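Fatty acid multifunctional protein (atmfp2) (PDB 2WTB) carries out the hydration and NAD-dependent dehydrogenation steps of peroxisomal fatty acid beta-oxidation during seed germination, acting as enoyl-CoA hydratase and 3-hydroxyacyl-CoA dehydrogenase. Local coordinates at residues L286-V289 with F290-R294; K279-T282 with T283-L286; S469-V472 with I473-L477; K625-I628 with E629-F633. All coordinates share one frame; numbering follows the deposited sequence.

Contact 1: L286-V289 with F290-R294; sequences LIHV and FFSQR
H288 O is gripped twice by S292, one turn further along the helix. The backbone donor S292 N lies 3.0 Å from H288 O, and the hydroxyl S292 OG donates to H288 O over 2.9 Å; the two reach it from opposite faces of the carbonyl plane. S292 holds OG beside its own backbone N (chi1 -68°), which bends the hydroxyl back over the preceding turn. There S292 OG also rides over one face of the H288 imidazole, near the rim, 3.2 Å from H288 CE1. These are i to i+4 contacts within helix 281-294. That helix lies between the hydratase and dehydrogenase parts of the chain: F290 touches L142, while H288 rests on D655 and S292 on A652 and I656 of helix 651-662. On another side of the helix I287 and F291 lie side by side and point the same way, with I287 CG2 in the plane of the ring at its edge, 3.5 Å from F291 CE2. The carbonyl I287 O takes the backbone bond from F291 N and meets the same edge, 3.0 Å from F291 CD2. F290 brings CD2 over the centre of the F291 ring, while its CZ covers one face of the R294 guanidinium near the rim. Further along, Q293 N bonds V289 O at 3.0 Å, and the Q293 side chain sends OE1 to the hydroxyl of T486.

Contact 2: K279-T282 with T283-L286; sequences KLDT and TKGL
L280 and T283 cross obliquely at the start of the helix, and the methyl of T283 does the touching: T283 CG2 sits 3.4 Å from L280 CB and 3.7 Å from L280 CD1. T283 OG1 stands between its own backbone N and carbonyl carbon (chi1 76°), a setting that turns the hydroxyl toward the carbonyls before it. It comes within 3.2 Å of L280 O, but V277 O is its stronger partner, and the single proton cannot be assigned firmly to L280. With a valine here the hydroxyl of T283 is gone, and V277 O would probably be left without that donor. K284 lies differently, its extended chain running past the carbonyls with K284 CG 3.3 Å from L280 O and the amino end near K279 O. D281 meets that lysine end at an angle, D281 OD1 and K284 NZ forming a long salt bridge at 3.9 Å among exposed side chains. This is the opening turn of helix 281-294, and its backbone bonds are uneven: K284 N to L280 O and G285 N to D281 O are both weak, whereas L286 N holds T282 O at 2.9 Å. The L286 side chain folds against the same carbonyl, L286 CG lying 3.2 Å from T282 O. L280 leans on M250 of helix 247-260, and T282 on Y667.

Contact 3: S469-V472 with I473-L477; sequences SAQV and IVDLL
Q471 and D475, one turn apart, join by a side-chain hydrogen bond: Q471 NE2 donates to D475 OD1 over 2.9 Å with an N-H...O angle of 131°. The acceptor lies in the plane of the Q471 amide, but the nitrogen approaches from above the carboxylate plane, the two flat groups being turned 49° apart. A bend at chi2 (69°) curls the glutamine chain so that its amide reaches forward along the helix to the acid. Both polar ends have further partners, Q471 NE2 giving a bond to V308 O and D475 OD2 a salt bridge to R310, so the pair is tied to V308 and R310, in the chain ahead of strand 315-318. The carboxylate also crowds a carbonyl, D475 OD2 being only 3.0 Å from Q471 O with both atoms acceptors; the charge of R310 is likely to ease this. Among the backbone bonds, V474 N to A470 O is the shortest across the contact, 2.8 Å, L476 N reaches V472 O at 2.9 Å, and I473 N reaches S469 O at 3.3 Å. S469 is the N-cap residue, and its OG accepts weakly from V472 N at 3.4 Å. Helix 470-482 forms the crossover of the beta-alpha-beta unit made with strands 459-464 and 486-491: I473 and L477 pack on V489, L476 on I462, and V472 with L476 on V446 of strand 445-450.

Contact 4: K625-I628 with E629-F633; sequences KDII and EMTFF
T631 and F632 pack closely against I627 and I628, whereas K625 runs out to solvent past a buried E629. On the close side I628 O is held by two donors: F632 N lies nearly along the C=O axis at 2.8 Å from I628 O, while T631 N approaches that oxygen from well above the carbonyl plane at 3.1 Å. T631 keeps its hydroxyl beside its own backbone N (chi1 -63°), which lets OG1 reach back and donate to I627 O over 2.9 Å; the backbone bond from T631 N to I627 O is weak, so the hydroxyl supplements it. I628 CG2 meets F632 CD2 at 3.7 Å, the two side chains lying aslant, and I628 O lies in the plane of the phenyl ring at its edge. On the other side K625 and E629 run alongside each other, both extended and pointing the same way, with K625 CE 3.2 Å from E629 OE2. K625 NZ stays 4.2 Å from E629 OE2, too far for a salt bridge, and D626 OD1, a like charge, lies 4.6 Å from E629 OE1. E629 OE1 is held by a hydrogen bond with Y682 OH. Replacing E629 by an alanine would probably leave that tyrosine hydroxyl without its partner and the K625 chain without the carboxylate alongside it. Helix 624-644 is wedged among helices: I627, I628 and T631 lie on 519-529, M630 reaches L512 of 498-514 and W690 of 680-694, and F633 meets I683 and I678.

How the contacts relate
Each contact joins adjoining turns of one helix, so none closes a long loop; contacts 2 and 1 run on from each other through L286, and contacts 3 and 4 follow in series. Contact 2 comes first at the start of helix 281-294, and contact 1 carries the same helix onward, between the hydratase part and the dehydrogenase part. Contact 3 lies in the crossover helix 470-482 of the NAD-binding domain, its nearest atoms about 9 Å from contact 1. Contact 4, in helix 624-644, belongs to the helical region nearer the C terminus, its centre about 38 Å from that of contact 3. Apart from the residue shared by contacts 1 and 2, none nest, cross or touch.

Contact 1: L286-V289 with F290-R294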
loop_
_atom_site.group_PDB
_atom_site.type_symbol
_atom_site.label_atom_id
_atom_site.label_comp_id
_atom_site.label_asym_id
_atom_site.label_seq_id
_atom_site.Cartn_x
_atom_site.Cartn_y
_atom_site.Cartn_z
ATOM N N LEU A 286 -3.981 -9.972 3.697
ATOM C CA LEU A 286 -3.127 -8.823 3.982
ATOM C C LEU A 286 -1.648 -9.163 3.824
ATOM O O LEU A 286 -0.853 -8.330 3.392
ATOM C CB LEU A 286 -3.393 -8.285 5.390
ATOM C CG LEU A 286 -4.701 -7.521 5.587
ATOM C CD1 LEU A 286 -4.880 -7.144 7.045
ATOM C CD2 LEU A 286 -4.731 -6.285 4.705
ATOM N N ILE A 287 -1.284 -10.389 4.184
ATOM C CA ILE A 287 0.087 -10.853 4.036
ATOM C C ILE A 287 0.448 -10.998 2.559
ATOM O O ILE A 287 1.544 -10.631 2.140
ATOM C CB ILE A 287 0.309 -12.194 4.765
ATOM C CG1 ILE A 287 0.388 -11.972 6.275
ATOM C CG2 ILE A 287 1.583 -12.865 4.279
ATOM C CD1 ILE A 287 0.446 -13.257 7.079
ATOM N N HIS A 288 -0.485 -11.527 1.774
ATOM C CA HIS A 288 -0.281 -11.692 0.341
ATOM C C HIS A 288 -0.120 -10.339 -0.349
ATOM O O HIS A 288 0.683 -10.193 -1.271
ATOM C CB HIS A 288 -1.445 -12.467 -0.277
ATOM C CG HIS A 288 -1.370 -12.590 -1.768
ATOM N ND1 HIS A 288 -1.965 -11.686 -2.619
ATOM C CD2 HIS A 288 -0.775 -13.517 -2.556
ATOM C CE1 HIS A 288 -1.738 -12.049 -3.871
ATOM N NE2 HIS A 288 -1.020 -13.155 -3.859
ATOM N N VAL A 289 -0.889 -9.355 0.106
ATOM C CA VAL A 289 -0.822 -8.008 -0.447
ATOM C C VAL A 289 0.522 -7.369 -0.126
ATOM O O VAL A 289 1.052 -6.581 -0.910
ATOM C CB VAL A 289 -1.958 -7.116 0.100
ATOM C CG1 VAL A 289 -1.777 -5.676 -0.355
ATOM C CG2 VAL A 289 -3.313 -7.653 -0.336
ATOM N N PHE A 290 1.070 -7.717 1.032
ATOM C CA PHE A 290 2.362 -7.195 1.456
ATOM C C PHE A 290 3.472 -7.607 0.490
ATOM O O PHE A 290 4.224 -6.763 0.001
ATOM C CB PHE A 290 2.685 -7.664 2.876
ATOM C CG PHE A 290 4.120 -7.458 3.273
ATOM C CD1 PHE A 290 4.586 -6.198 3.616
ATOM C CD2 PHE A 290 5.004 -8.527 3.307
ATOM C CE1 PHE A 290 5.904 -6.007 3.985
ATOM C CE2 PHE A 290 6.323 -8.341 3.675
ATOM C CZ PHE A 290 6.772 -7.080 4.014
ATOM N N PHE A 291 3.570 -8.903 0.215
ATOM C CA PHE A 291 4.595 -9.416 -0.687
ATOM C C PHE A 291 4.354 -8.998 -2.138
ATOM O O PHE A 291 5.284 -8.592 -2.840
ATOM C CB PHE A 291 4.687 -10.939 -0.586
ATOM C CG PHE A 291 5.208 -11.425 0.734
ATOM C CD1 PHE A 291 6.568 -11.560 0.947
ATOM C CD2 PHE A 291 4.339 -11.745 1.761
ATOM C CE1 PHE A 291 7.051 -12.007 2.162
ATOM C CE2 PHE A 291 4.816 -12.194 2.977
ATOM C CZ PHE A 291 6.175 -12.324 3.177
ATOM N N SER A 292 3.103 -9.102 -2.577
ATOM C CA SER A 292 2.726 -8.744 -3.939
ATOM C C SER A 292 3.054 -7.289 -4.248
ATOM O O SER A 292 3.413 -6.952 -5.377
ATOM C CB SER A 292 1.239 -9.013 -4.178
ATOM O OG SER A 292 0.966 -10.402 -4.174
ATOM N N GLN A 293 2.925 -6.432 -3.242
ATOM C CA GLN A 293 3.347 -5.042 -3.365
ATOM C C GLN A 293 4.817 -4.966 -3.776
ATOM O O GLN A 293 5.209 -4.126 -4.589
ATOM C CB GLN A 293 3.143 -4.311 -2.038
ATOM C CG GLN A 293 4.068 -3.126 -1.833
ATOM C CD GLN A 293 3.799 -2.003 -2.811
ATOM O OE1 GLN A 293 4.725 -1.350 -3.295
ATOM N NE2 GLN A 293 2.527 -1.775 -3.113
ATOM N N ARG A 294 5.622 -5.856 -3.209
ATOM C CA ARG A 294 7.057 -5.868 -3.451
ATOM C C ARG A 294 7.429 -6.414 -4.827
ATOM O O ARG A 294 8.383 -5.944 -5.451
ATOM C CB ARG A 294 7.760 -6.695 -2.378
ATOM C CG ARG A 294 7.839 -6.033 -1.024
ATOM C CD ARG A 294 8.716 -6.852 -0.097
ATOM N NE ARG A 294 9.083 -6.125 1.112
ATOM C CZ ARG A 294 10.081 -6.479 1.913
ATOM N NH1 ARG A 294 10.810 -7.548 1.626
ATOM N NH2 ARG A 294 10.354 -5.764 2.996
#

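Contact 2: K279-T282 with T283-L286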
loop_
_atom_site.group_PDB
_atom_site.type_symbol
_atom_site.label_atom_id
_atom_site.label_comp_id
_atom_site.label_asym_id
_atom_site.label_seq_id
_atom_site.Cartn_x
_atom_site.Cartn_y
_atom_site.Cartn_z
ATOM N N LYS A 279 -4.370 -17.441 11.392
ATOM C CA LYS A 279 -5.216 -18.387 10.673
ATOM C C LYS A 279 -6.400 -17.709 9.989
ATOM O O LYS A 279 -7.128 -18.342 9.226
ATOM C CB LYS A 279 -5.700 -19.491 11.615
ATOM C CG LYS A 279 -4.568 -20.272 12.265
ATOM C CD LYS A 279 -5.082 -21.249 13.308
ATOM C CE LYS A 279 -3.931 -21.889 14.070
ATOM N NZ LYS A 279 -4.411 -22.845 15.105
ATOM N N LEU A 280 -6.585 -16.421 10.260
ATOM C CA LEU A 280 -7.657 -15.658 9.628
ATOM C C LEU A 280 -7.462 -15.584 8.116
ATOM O O LEU A 280 -6.330 -15.555 7.628
ATOM C CB LEU A 280 -7.735 -14.248 10.213
ATOM C CG LEU A 280 -8.144 -14.123 11.682
ATOM C CD1 LEU A 280 -8.017 -12.682 12.144
ATOM C CD2 LEU A 280 -9.559 -14.636 11.896
ATOM N N ASP A 281 -8.571 -15.551 7.381
ATOM C CA ASP A 281 -8.525 -15.485 5.923
ATOM C C ASP A 281 -8.204 -14.080 5.422
ATOM O O ASP A 281 -7.748 -13.904 4.293
ATOM C CB ASP A 281 -9.844 -15.970 5.314
ATOM C CG ASP A 281 -9.927 -17.482 5.235
ATOM O OD1 ASP A 281 -8.944 -18.152 5.617
ATOM O OD2 ASP A 281 -10.972 -18.001 4.789
ATOM N N THR A 282 -8.442 -13.082 6.265
ATOM C CA THR A 282 -8.178 -11.698 5.893
ATOM C C THR A 282 -6.730 -11.301 6.165
ATOM O O THR A 282 -6.218 -10.349 5.576
ATOM C CB THR A 282 -9.105 -10.736 6.640
ATOM O OG1 THR A 282 -9.037 -11.006 8.045
ATOM C CG2 THR A 282 -10.531 -10.914 6.164
ATOM N N THR A 283 -6.075 -12.025 7.064
ATOM C CA THR A 283 -4.679 -11.748 7.370
ATOM C C THR A 283 -3.784 -12.425 6.339
ATOM O O THR A 283 -2.707 -11.926 6.017
ATOM C CB THR A 283 -4.302 -12.202 8.793
ATOM O OG1 THR A 283 -4.142 -13.624 8.823
ATOM C CG2 THR A 283 -5.385 -11.793 9.775
ATOM N N LYS A 284 -4.238 -13.564 5.824
ATOM C CA LYS A 284 -3.559 -14.217 4.714
ATOM C C LYS A 284 -3.659 -13.313 3.499
ATOM O O LYS A 284 -2.736 -13.234 2.684
ATOM C CB LYS A 284 -4.197 -15.570 4.406
ATOM C CG LYS A 284 -4.049 -16.602 5.508
ATOM C CD LYS A 284 -4.848 -17.855 5.184
ATOM C CE LYS A 284 -4.790 -18.866 6.318
ATOM N NZ LYS A 284 -5.625 -20.066 6.035
ATOM N N GLY A 285 -4.793 -12.631 3.387
ATOM C CA GLY A 285 -5.009 -11.674 2.321
ATOM C C GLY A 285 -4.098 -10.474 2.470
ATOM O O GLY A 285 -3.503 -10.013 1.495
ATOM N N LEU A 286 -3.981 -9.972 3.697
ATOM C CA LEU A 286 -3.127 -8.823 3.982
ATOM C C LEU A 286 -1.648 -9.163 3.824
ATOM O O LEU A 286 -0.853 -8.330 3.392
ATOM C CB LEU A 286 -3.393 -8.285 5.390
ATOM C CG LEU A 286 -4.701 -7.521 5.587
ATOM C CD1 LEU A 286 -4.880 -7.144 7.045
ATOM C CD2 LEU A 286 -4.731 -6.285 4.705
#

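Contact 3: S469-V472 with I473-L477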
loop_
_atom_site.group_PDB
_atom_site.type_symbol
_atom_site.label_atom_id
_atom_site.label_comp_id
_atom_site.label_asym_id
_atom_site.label_seq_id
_atom_site.Cartn_x
_atom_site.Cartn_y
_atom_site.Cartn_z
ATOM N N SER A 469 12.207 -0.660 -25.141
ATOM C CA SER A 469 13.447 -1.301 -24.726
ATOM C C SER A 469 13.463 -1.564 -23.224
ATOM O O SER A 469 12.976 -0.753 -22.435
ATOM C CB SER A 469 14.651 -0.447 -25.119
ATOM O OG SER A 469 14.736 0.706 -24.303
ATOM N N ALA A 470 14.028 -2.702 -22.835
ATOM C CA ALA A 470 14.107 -3.075 -21.431
ATOM C C ALA A 470 14.724 -1.966 -20.587
ATOM O O ALA A 470 14.273 -1.702 -19.472
ATOM C CB ALA A 470 14.895 -4.362 -21.269
ATOM N N GLN A 471 15.753 -1.319 -21.123
ATOM C CA GLN A 471 16.474 -0.289 -20.381
ATOM C C GLN A 471 15.590 0.909 -20.046
ATOM O O GLN A 471 15.761 1.537 -19.003
ATOM C CB GLN A 471 17.716 0.167 -21.151
ATOM C CG GLN A 471 18.440 1.349 -20.520
ATOM C CD GLN A 471 19.112 0.995 -19.210
ATOM O OE1 GLN A 471 19.884 0.037 -19.129
ATOM N NE2 GLN A 471 18.830 1.776 -18.175
ATOM N N VAL A 472 14.651 1.226 -20.931
ATOM C CA VAL A 472 13.713 2.315 -20.676
ATOM C C VAL A 472 12.733 1.928 -19.568
ATOM O O VAL A 472 12.390 2.745 -18.711
ATOM C CB VAL A 472 12.942 2.720 -21.949
ATOM C CG1 VAL A 472 11.833 3.710 -21.613
ATOM C CG2 VAL A 472 13.890 3.321 -22.971
ATOM N N ILE A 473 12.292 0.675 -19.587
ATOM C CA ILE A 473 11.389 0.168 -18.561
ATOM C C ILE A 473 12.075 0.158 -17.199
ATOM O O ILE A 473 11.504 0.601 -16.205
ATOM C CB ILE A 473 10.894 -1.246 -18.902
ATOM C CG1 ILE A 473 9.958 -1.202 -20.111
ATOM C CG2 ILE A 473 10.192 -1.864 -17.709
ATOM C CD1 ILE A 473 9.575 -2.564 -20.637
ATOM N N VAL A 474 13.304 -0.345 -17.162
ATOM C CA VAL A 474 14.094 -0.346 -15.939
ATOM C C VAL A 474 14.271 1.077 -15.414
ATOM O O VAL A 474 14.272 1.306 -14.204
ATOM C CB VAL A 474 15.473 -1.002 -16.163
ATOM C CG1 VAL A 474 16.471 -0.552 -15.102
ATOM C CG2 VAL A 474 15.340 -2.520 -16.189
ATOM N N ASP A 475 14.412 2.030 -16.330
ATOM C CA ASP A 475 14.542 3.433 -15.954
ATOM C C ASP A 475 13.271 3.942 -15.288
ATOM O O ASP A 475 13.301 4.443 -14.166
ATOM C CB ASP A 475 14.863 4.290 -17.180
ATOM C CG ASP A 475 16.290 4.112 -17.662
ATOM O OD1 ASP A 475 17.139 3.668 -16.861
ATOM O OD2 ASP A 475 16.563 4.417 -18.841
ATOM N N LEU A 476 12.155 3.802 -15.992
ATOM C CA LEU A 476 10.864 4.275 -15.509
ATOM C C LEU A 476 10.464 3.547 -14.231
ATOM O O LEU A 476 9.977 4.155 -13.280
ATOM C CB LEU A 476 9.804 4.069 -16.592
ATOM C CG LEU A 476 8.638 5.050 -16.594
ATOM C CD1 LEU A 476 9.081 6.384 -16.036
ATOM C CD2 LEU A 476 8.098 5.203 -18.001
ATOM N N LEU A 477 10.685 2.237 -14.219
ATOM C CA LEU A 477 10.427 1.411 -13.049
ATOM C C LEU A 477 11.093 2.013 -11.817
ATOM O O LEU A 477 10.562 1.937 -10.708
ATOM C CB LEU A 477 10.949 -0.006 -13.294
ATOM C CG LEU A 477 10.284 -1.181 -12.580
ATOM C CD1 LEU A 477 8.772 -1.031 -12.573
ATOM C CD2 LEU A 477 10.693 -2.485 -13.249
#

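Contact 4: K625-I628 with E629-F633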
loop_
_atom_site.group_PDB
_atom_site.type_symbol
_atom_site.label_atom_id
_atom_site.label_comp_id
_atom_site.label_asym_id
_atom_site.label_seq_id
_atom_site.Cartn_x
_atom_site.Cartn_y
_atom_site.Cartn_z
ATOM N N LYS A 625 -24.981 -10.737 -1.667
ATOM C CA LYS A 625 -23.995 -11.670 -2.198
ATOM C C LYS A 625 -24.098 -11.740 -3.719
ATOM O O LYS A 625 -23.088 -11.742 -4.423
ATOM C CB LYS A 625 -24.187 -13.063 -1.592
ATOM C CG LYS A 625 -23.284 -14.123 -2.201
ATOM C CD LYS A 625 -23.547 -15.499 -1.612
ATOM C CE LYS A 625 -22.585 -16.529 -2.188
ATOM N NZ LYS A 625 -22.835 -17.898 -1.659
ATOM N N ASP A 626 -25.332 -11.788 -4.215
ATOM C CA ASP A 626 -25.591 -11.884 -5.648
ATOM C C ASP A 626 -25.202 -10.608 -6.389
ATOM O O ASP A 626 -24.618 -10.670 -7.472
ATOM C CB ASP A 626 -27.062 -12.221 -5.905
ATOM C CG ASP A 626 -27.428 -13.615 -5.436
ATOM O OD1 ASP A 626 -26.500 -14.420 -5.204
ATOM O OD2 ASP A 626 -28.639 -13.904 -5.301
ATOM N N ILE A 627 -25.532 -9.455 -5.813
ATOM C CA ILE A 627 -25.129 -8.180 -6.397
ATOM C C ILE A 627 -23.621 -8.172 -6.596
ATOM O O ILE A 627 -23.125 -7.941 -7.700
ATOM C CB ILE A 627 -25.509 -6.990 -5.500
ATOM C CG1 ILE A 627 -27.010 -6.711 -5.579
ATOM C CG2 ILE A 627 -24.729 -5.751 -5.910
ATOM C CD1 ILE A 627 -27.453 -5.549 -4.712
ATOM N N ILE A 628 -22.897 -8.434 -5.515
ATOM C CA ILE A 628 -21.447 -8.505 -5.562
ATOM C C ILE A 628 -20.982 -9.531 -6.591
ATOM O O ILE A 628 -20.128 -9.239 -7.427
ATOM C CB ILE A 628 -20.863 -8.853 -4.178
ATOM C CG1 ILE A 628 -21.100 -7.700 -3.200
ATOM C CG2 ILE A 628 -19.381 -9.154 -4.283
ATOM C CD1 ILE A 628 -20.781 -8.042 -1.763
ATOM N N GLU A 629 -21.561 -10.727 -6.542
ATOM C CA GLU A 629 -21.124 -11.814 -7.413
ATOM C C GLU A 629 -21.351 -11.535 -8.897
ATOM O O GLU A 629 -20.558 -11.956 -9.737
ATOM C CB GLU A 629 -21.776 -13.139 -7.006
ATOM C CG GLU A 629 -21.174 -13.756 -5.754
ATOM C CD GLU A 629 -21.461 -15.240 -5.631
ATOM O OE1 GLU A 629 -22.300 -15.753 -6.401
ATOM O OE2 GLU A 629 -20.844 -15.893 -4.761
ATOM N N MET A 630 -22.428 -10.826 -9.217
ATOM C CA MET A 630 -22.741 -10.509 -10.607
ATOM C C MET A 630 -21.975 -9.278 -11.090
ATOM O O MET A 630 -21.901 -9.009 -12.290
ATOM C CB MET A 630 -24.247 -10.297 -10.795
ATOM C CG MET A 630 -25.094 -11.521 -10.488
ATOM S SD MET A 630 -26.797 -11.362 -11.065
ATOM C CE MET A 630 -26.560 -11.449 -12.837
ATOM N N THR A 631 -21.403 -8.537 -10.150
ATOM C CA THR A 631 -20.690 -7.313 -10.480
ATOM C C THR A 631 -19.178 -7.532 -10.513
ATOM O O THR A 631 -18.452 -6.801 -11.185
ATOM C CB THR A 631 -21.035 -6.187 -9.479
ATOM O OG1 THR A 631 -22.432 -5.887 -9.564
ATOM C CG2 THR A 631 -20.241 -4.930 -9.780
ATOM N N PHE A 632 -18.711 -8.551 -9.798
ATOM C CA PHE A 632 -17.275 -8.772 -9.645
ATOM C C PHE A 632 -16.737 -9.980 -10.406
ATOM O O PHE A 632 -15.584 -9.985 -10.833
ATOM C CB PHE A 632 -16.903 -8.867 -8.166
ATOM C CG PHE A 632 -16.735 -7.536 -7.508
ATOM C CD1 PHE A 632 -15.566 -6.815 -7.671
ATOM C CD2 PHE A 632 -17.745 -6.996 -6.739
ATOM C CE1 PHE A 632 -15.411 -5.584 -7.070
ATOM C CE2 PHE A 632 -17.592 -5.764 -6.132
ATOM C CZ PHE A 632 -16.428 -5.057 -6.298
ATOM N N PHE A 633 -17.567 -11.003 -10.568
ATOM C CA PHE A 633 -17.158 -12.187 -11.313
ATOM C C PHE A 633 -16.824 -11.860 -12.770
ATOM O O PHE A 633 -15.880 -12.419 -13.328
ATOM C CB PHE A 633 -18.218 -13.287 -11.215
ATOM C CG PHE A 633 -18.151 -14.076 -9.936
ATOM C CD1 PHE A 633 -17.671 -13.496 -8.774
ATOM C CD2 PHE A 633 -18.580 -15.392 -9.894
ATOM C CE1 PHE A 633 -17.609 -14.216 -7.597
ATOM C CE2 PHE A 633 -18.523 -16.117 -8.718
ATOM C CZ PHE A 633 -18.037 -15.528 -7.569
#